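Local coordinates for protein putative chorismate mutase (Yersinia pestis biovar Microtus str. 91001, PDB 2GBB) that catalyses the Claisen rearrangement of chorismate to prephenate as a secreted, all-helical chorismate mutase, at residues Q2-Y16 against I100-E114. Residues are numbered along the deposited sequence; the frame is centred on the assembly and turned at random.
Sequences QCGQTAPLINERLSY and IGELSTKILEQIAEE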
# COMPACT_ATOMS: atom_id res chain seq x y z
N GLN A 2 -23.02 -11.04 25.82
CA GLN A 2 -21.90 -11.11 26.76
C GLN A 2 -20.62 -11.74 26.15
O GLN A 2 -19.54 -11.16 26.25
CB GLN A 2 -22.33 -11.80 28.09
CG GLN A 2 -22.65 -13.35 28.06
CD GLN A 2 -23.82 -13.78 27.12
OE1 GLN A 2 -24.65 -12.97 26.71
NE2 GLN A 2 -23.87 -15.07 26.80
N CYS A 3 -20.75 -12.89 25.51
CA CYS A 3 -19.60 -13.62 24.97
C CYS A 3 -19.66 -13.68 23.45
O CYS A 3 -20.73 -13.85 22.88
CB CYS A 3 -19.55 -15.05 25.53
SG CYS A 3 -19.85 -15.22 27.29
N GLY A 4 -18.50 -13.54 22.82
CA GLY A 4 -18.40 -13.38 21.35
C GLY A 4 -18.68 -11.98 20.84
O GLY A 4 -19.07 -11.79 19.68
N GLN A 5 -18.47 -10.97 21.68
CA GLN A 5 -18.74 -9.60 21.26
C GLN A 5 -17.50 -8.69 20.97
O GLN A 5 -17.64 -7.49 20.85
CB GLN A 5 -19.71 -8.92 22.25
CG GLN A 5 -21.13 -9.55 22.34
CD GLN A 5 -21.72 -10.01 20.99
OE1 GLN A 5 -21.74 -9.27 19.97
NE2 GLN A 5 -22.22 -11.24 20.97
N THR A 6 -16.31 -9.29 20.83
CA THR A 6 -15.09 -8.50 20.61
C THR A 6 -14.89 -8.12 19.14
O THR A 6 -14.60 -6.97 18.83
CB THR A 6 -13.82 -9.22 21.15
OG1 THR A 6 -14.00 -9.51 22.53
CG2 THR A 6 -12.58 -8.30 21.02
N ALA A 7 -15.06 -9.09 18.25
CA ALA A 7 -14.86 -8.87 16.82
C ALA A 7 -15.56 -7.66 16.23
O ALA A 7 -14.95 -6.98 15.40
CB ALA A 7 -15.20 -10.11 16.03
N PRO A 8 -16.84 -7.39 16.60
CA PRO A 8 -17.54 -6.20 16.10
C PRO A 8 -16.79 -4.91 16.41
O PRO A 8 -16.75 -3.97 15.59
CB PRO A 8 -18.88 -6.25 16.84
CG PRO A 8 -19.14 -7.74 17.10
CD PRO A 8 -17.73 -8.24 17.43
N LEU A 9 -16.17 -4.87 17.57
CA LEU A 9 -15.36 -3.72 18.00
C LEU A 9 -14.08 -3.60 17.20
O LEU A 9 -13.71 -2.50 16.80
CB LEU A 9 -15.08 -3.78 19.51
CG LEU A 9 -16.37 -3.91 20.38
CD1 LEU A 9 -16.12 -4.51 21.76
CD2 LEU A 9 -17.05 -2.55 20.52
N ILE A 10 -13.41 -4.72 16.97
CA ILE A 10 -12.19 -4.73 16.18
C ILE A 10 -12.48 -4.29 14.74
O ILE A 10 -11.79 -3.43 14.16
CB ILE A 10 -11.60 -6.14 16.21
CG1 ILE A 10 -11.08 -6.47 17.63
CG2 ILE A 10 -10.58 -6.31 15.12
CD1 ILE A 10 -10.58 -7.93 17.79
N ASN A 11 -13.57 -4.83 14.19
CA ASN A 11 -14.06 -4.36 12.91
C ASN A 11 -14.32 -2.86 12.80
O ASN A 11 -13.90 -2.23 11.82
CB ASN A 11 -15.31 -5.16 12.48
CG ASN A 11 -15.80 -4.76 11.12
OD1 ASN A 11 -15.19 -5.11 10.12
ND2 ASN A 11 -16.87 -3.97 11.07
N GLU A 12 -15.03 -2.28 13.76
CA GLU A 12 -15.28 -0.82 13.80
C GLU A 12 -14.00 -0.01 13.95
O GLU A 12 -13.88 1.05 13.33
CB GLU A 12 -16.23 -0.47 14.96
CG GLU A 12 -17.65 -1.12 14.93
CD GLU A 12 -18.26 -1.29 16.34
OE1 GLU A 12 -19.05 -2.24 16.58
OE2 GLU A 12 -17.93 -0.46 17.22
N ARG A 13 -13.04 -0.48 14.76
CA ARG A 13 -11.73 0.20 14.83
C ARG A 13 -11.11 0.32 13.40
O ARG A 13 -10.70 1.39 12.96
CB ARG A 13 -10.78 -0.55 15.77
CG ARG A 13 -9.52 0.30 16.18
CD ARG A 13 -8.65 -0.33 17.28
NE ARG A 13 -7.55 0.57 17.64
CZ ARG A 13 -6.42 0.72 16.94
NH1 ARG A 13 -6.21 -0.02 15.85
NH2 ARG A 13 -5.51 1.61 17.34
N LEU A 14 -11.12 -0.78 12.67
CA LEU A 14 -10.50 -0.85 11.34
C LEU A 14 -11.30 -0.05 10.26
O LEU A 14 -10.75 0.35 9.25
CB LEU A 14 -10.30 -2.33 10.93
CG LEU A 14 -9.22 -3.17 11.64
CD1 LEU A 14 -9.33 -4.66 11.26
CD2 LEU A 14 -7.82 -2.68 11.27
N SER A 15 -12.57 0.26 10.51
CA SER A 15 -13.36 1.11 9.58
C SER A 15 -12.85 2.58 9.48
O SER A 15 -13.22 3.27 8.58
CB SER A 15 -14.85 1.13 9.95
OG SER A 15 -14.99 1.76 11.21
N TYR A 16 -12.06 3.04 10.43
CA TYR A 16 -11.46 4.38 10.43
C TYR A 16 -10.17 4.51 9.62
O TYR A 16 -9.65 5.59 9.49
CB TYR A 16 -11.19 4.84 11.87
CG TYR A 16 -12.49 5.16 12.55
CD1 TYR A 16 -13.22 6.29 12.17
CD2 TYR A 16 -13.04 4.31 13.51
CE1 TYR A 16 -14.48 6.58 12.72
CE2 TYR A 16 -14.30 4.61 14.10
CZ TYR A 16 -15.00 5.73 13.68
OH TYR A 16 -16.26 6.04 14.22
N ILE A 100 -10.68 6.04 17.30
CA ILE A 100 -9.89 4.81 17.27
C ILE A 100 -9.50 4.44 18.70
O ILE A 100 -9.61 3.29 19.09
CB ILE A 100 -8.64 5.01 16.33
CG1 ILE A 100 -9.07 5.02 14.84
CG2 ILE A 100 -7.56 3.97 16.57
CD1 ILE A 100 -7.92 5.50 13.87
N GLY A 101 -9.04 5.41 19.48
CA GLY A 101 -8.54 5.19 20.83
C GLY A 101 -9.70 4.72 21.70
O GLY A 101 -9.54 3.80 22.52
N GLU A 102 -10.86 5.34 21.49
CA GLU A 102 -12.10 4.97 22.16
C GLU A 102 -12.42 3.51 21.90
O GLU A 102 -12.69 2.73 22.82
CB GLU A 102 -13.21 5.89 21.68
CG GLU A 102 -14.55 5.81 22.43
CD GLU A 102 -15.41 7.10 22.22
OE1 GLU A 102 -16.37 7.29 23.05
OE2 GLU A 102 -15.11 7.90 21.25
N LEU A 103 -12.32 3.10 20.64
CA LEU A 103 -12.64 1.73 20.26
C LEU A 103 -11.62 0.75 20.81
O LEU A 103 -11.94 -0.37 21.26
CB LEU A 103 -12.74 1.60 18.74
CG LEU A 103 -14.03 1.47 17.95
CD1 LEU A 103 -15.13 0.74 18.73
CD2 LEU A 103 -14.55 2.76 17.38
N SER A 104 -10.36 1.18 20.79
CA SER A 104 -9.29 0.43 21.39
C SER A 104 -9.57 0.11 22.90
O SER A 104 -9.42 -1.06 23.34
CB SER A 104 -7.98 1.17 21.13
OG SER A 104 -6.95 0.40 21.63
N THR A 105 -10.05 1.11 23.65
CA THR A 105 -10.49 0.89 25.04
C THR A 105 -11.60 -0.16 25.14
O THR A 105 -11.53 -1.04 25.99
CB THR A 105 -11.04 2.20 25.69
OG1 THR A 105 -10.12 3.26 25.46
CG2 THR A 105 -11.25 2.06 27.21
N LYS A 106 -12.62 -0.03 24.29
CA LYS A 106 -13.79 -0.90 24.30
C LYS A 106 -13.43 -2.34 23.99
O LYS A 106 -13.97 -3.28 24.58
CB LYS A 106 -14.83 -0.38 23.33
CG LYS A 106 -15.45 0.95 23.79
CD LYS A 106 -16.77 1.21 23.07
CE LYS A 106 -17.23 2.67 23.22
NZ LYS A 106 -18.58 2.81 22.55
N ILE A 107 -12.45 -2.51 23.12
CA ILE A 107 -11.98 -3.84 22.76
C ILE A 107 -11.34 -4.51 23.99
O ILE A 107 -11.62 -5.64 24.31
CB ILE A 107 -10.99 -3.76 21.53
CG1 ILE A 107 -11.77 -3.44 20.24
CG2 ILE A 107 -10.15 -5.03 21.41
CD1 ILE A 107 -10.93 -2.79 19.13
N LEU A 108 -10.48 -3.78 24.68
CA LEU A 108 -9.82 -4.31 25.86
C LEU A 108 -10.78 -4.58 27.04
O LEU A 108 -10.62 -5.56 27.76
CB LEU A 108 -8.72 -3.34 26.32
CG LEU A 108 -7.53 -3.09 25.39
CD1 LEU A 108 -6.49 -2.27 26.18
CD2 LEU A 108 -6.94 -4.37 24.94
N GLU A 109 -11.74 -3.69 27.23
CA GLU A 109 -12.80 -3.87 28.22
C GLU A 109 -13.61 -5.12 27.90
O GLU A 109 -13.89 -5.93 28.79
CB GLU A 109 -13.75 -2.66 28.28
CG GLU A 109 -13.07 -1.44 28.80
CD GLU A 109 -13.96 -0.20 28.79
OE1 GLU A 109 -14.74 0.03 27.84
OE2 GLU A 109 -13.88 0.57 29.74
N GLN A 110 -13.96 -5.31 26.62
CA GLN A 110 -14.74 -6.46 26.23
C GLN A 110 -13.98 -7.79 26.40
O GLN A 110 -14.57 -8.81 26.83
CB GLN A 110 -15.20 -6.30 24.78
CG GLN A 110 -16.27 -7.29 24.33
CD GLN A 110 -17.48 -7.34 25.27
OE1 GLN A 110 -18.02 -6.32 25.66
NE2 GLN A 110 -17.90 -8.55 25.62
N ILE A 111 -12.72 -7.80 25.99
CA ILE A 111 -11.87 -8.98 26.21
C ILE A 111 -11.73 -9.34 27.70
O ILE A 111 -11.82 -10.53 28.07
CB ILE A 111 -10.46 -8.80 25.57
CG1 ILE A 111 -10.54 -8.96 24.04
CG2 ILE A 111 -9.50 -9.86 26.12
CD1 ILE A 111 -9.23 -8.52 23.27
N ALA A 112 -11.50 -8.34 28.55
CA ALA A 112 -11.35 -8.57 29.99
C ALA A 112 -12.64 -9.18 30.54
O ALA A 112 -12.61 -10.23 31.15
CB ALA A 112 -11.03 -7.25 30.73
N GLU A 113 -13.77 -8.51 30.30
CA GLU A 113 -15.08 -9.06 30.66
C GLU A 113 -15.22 -10.55 30.21
O GLU A 113 -15.48 -11.45 31.04
CB GLU A 113 -16.20 -8.18 30.07
CG GLU A 113 -17.61 -8.41 30.66
CD GLU A 113 -18.57 -9.18 29.69
OE1 GLU A 113 -18.15 -10.21 29.11
OE2 GLU A 113 -19.75 -8.75 29.52
N GLU A 114 -15.01 -10.81 28.92
CA GLU A 114 -15.19 -12.16 28.40
C GLU A 114 -14.31 -13.20 29.06
O GLU A 114 -14.73 -14.32 29.33
CB GLU A 114 -15.01 -12.19 26.88
CG GLU A 114 -16.12 -11.37 26.18
CD GLU A 114 -16.34 -11.77 24.73
OE1 GLU A 114 -15.93 -12.89 24.33
OE2 GLU A 114 -16.93 -10.97 23.98
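R13 and I100 meet where helix 7-14 runs antiparallel to helix 93-117, and the arginine is a worked example of a charged knob seated in a largely apolar hole. Its side chain enters between I100, L103, S104 and I107. CB lies against I107 CD1 and L103 CB, CG passes near the carbonyl O and CG2 of I100, and R13 CD rests on I107 CD1 (3.8 Å). With CG turned away from the backbone N (chi1 -165°) and the chain extended as far as NE, the guanidinium is laid alongside I100 and S104. R13 NE reaches the CB of S104 (3.6 Å), which lies at the guanidinium edge; buried, this nitrogen finds no partner in the model. I100 CG2 covers one guanidinium face, close to CZ but off-centre toward R13 NH2 (3.2 Å). At the tip, NH1 hydrogen-bonds a citrate, probably from the crystallisation liquor, consistent with the substrate-binding role inferred for R13. One turn back, L9 is a second knob, among L103, K106, I107 and Q110, its CB pressed tightly on I107 CG1 (3.4 Å). In the loop that precedes helix 7-14 the packing turns polar: the E114 carboxylate accepts hydrogen bonds from G4 N on OE1 (3.1 Å), from above its plane, and from Q5 N on OE2 (2.8 Å), on the syn side. Q110 NE2 takes the anti lone pair of OE2, so two bonds grip that oxygen and hold the carboxylate under the N-terminal loop, which the C3-C118 disulfide also ties down. In the bundle, helix 55-82 meets R13, S104 and I107, while helix 140-150 packs on T6, I10 and I111, and helix 126-132 on A7, P8 and I10.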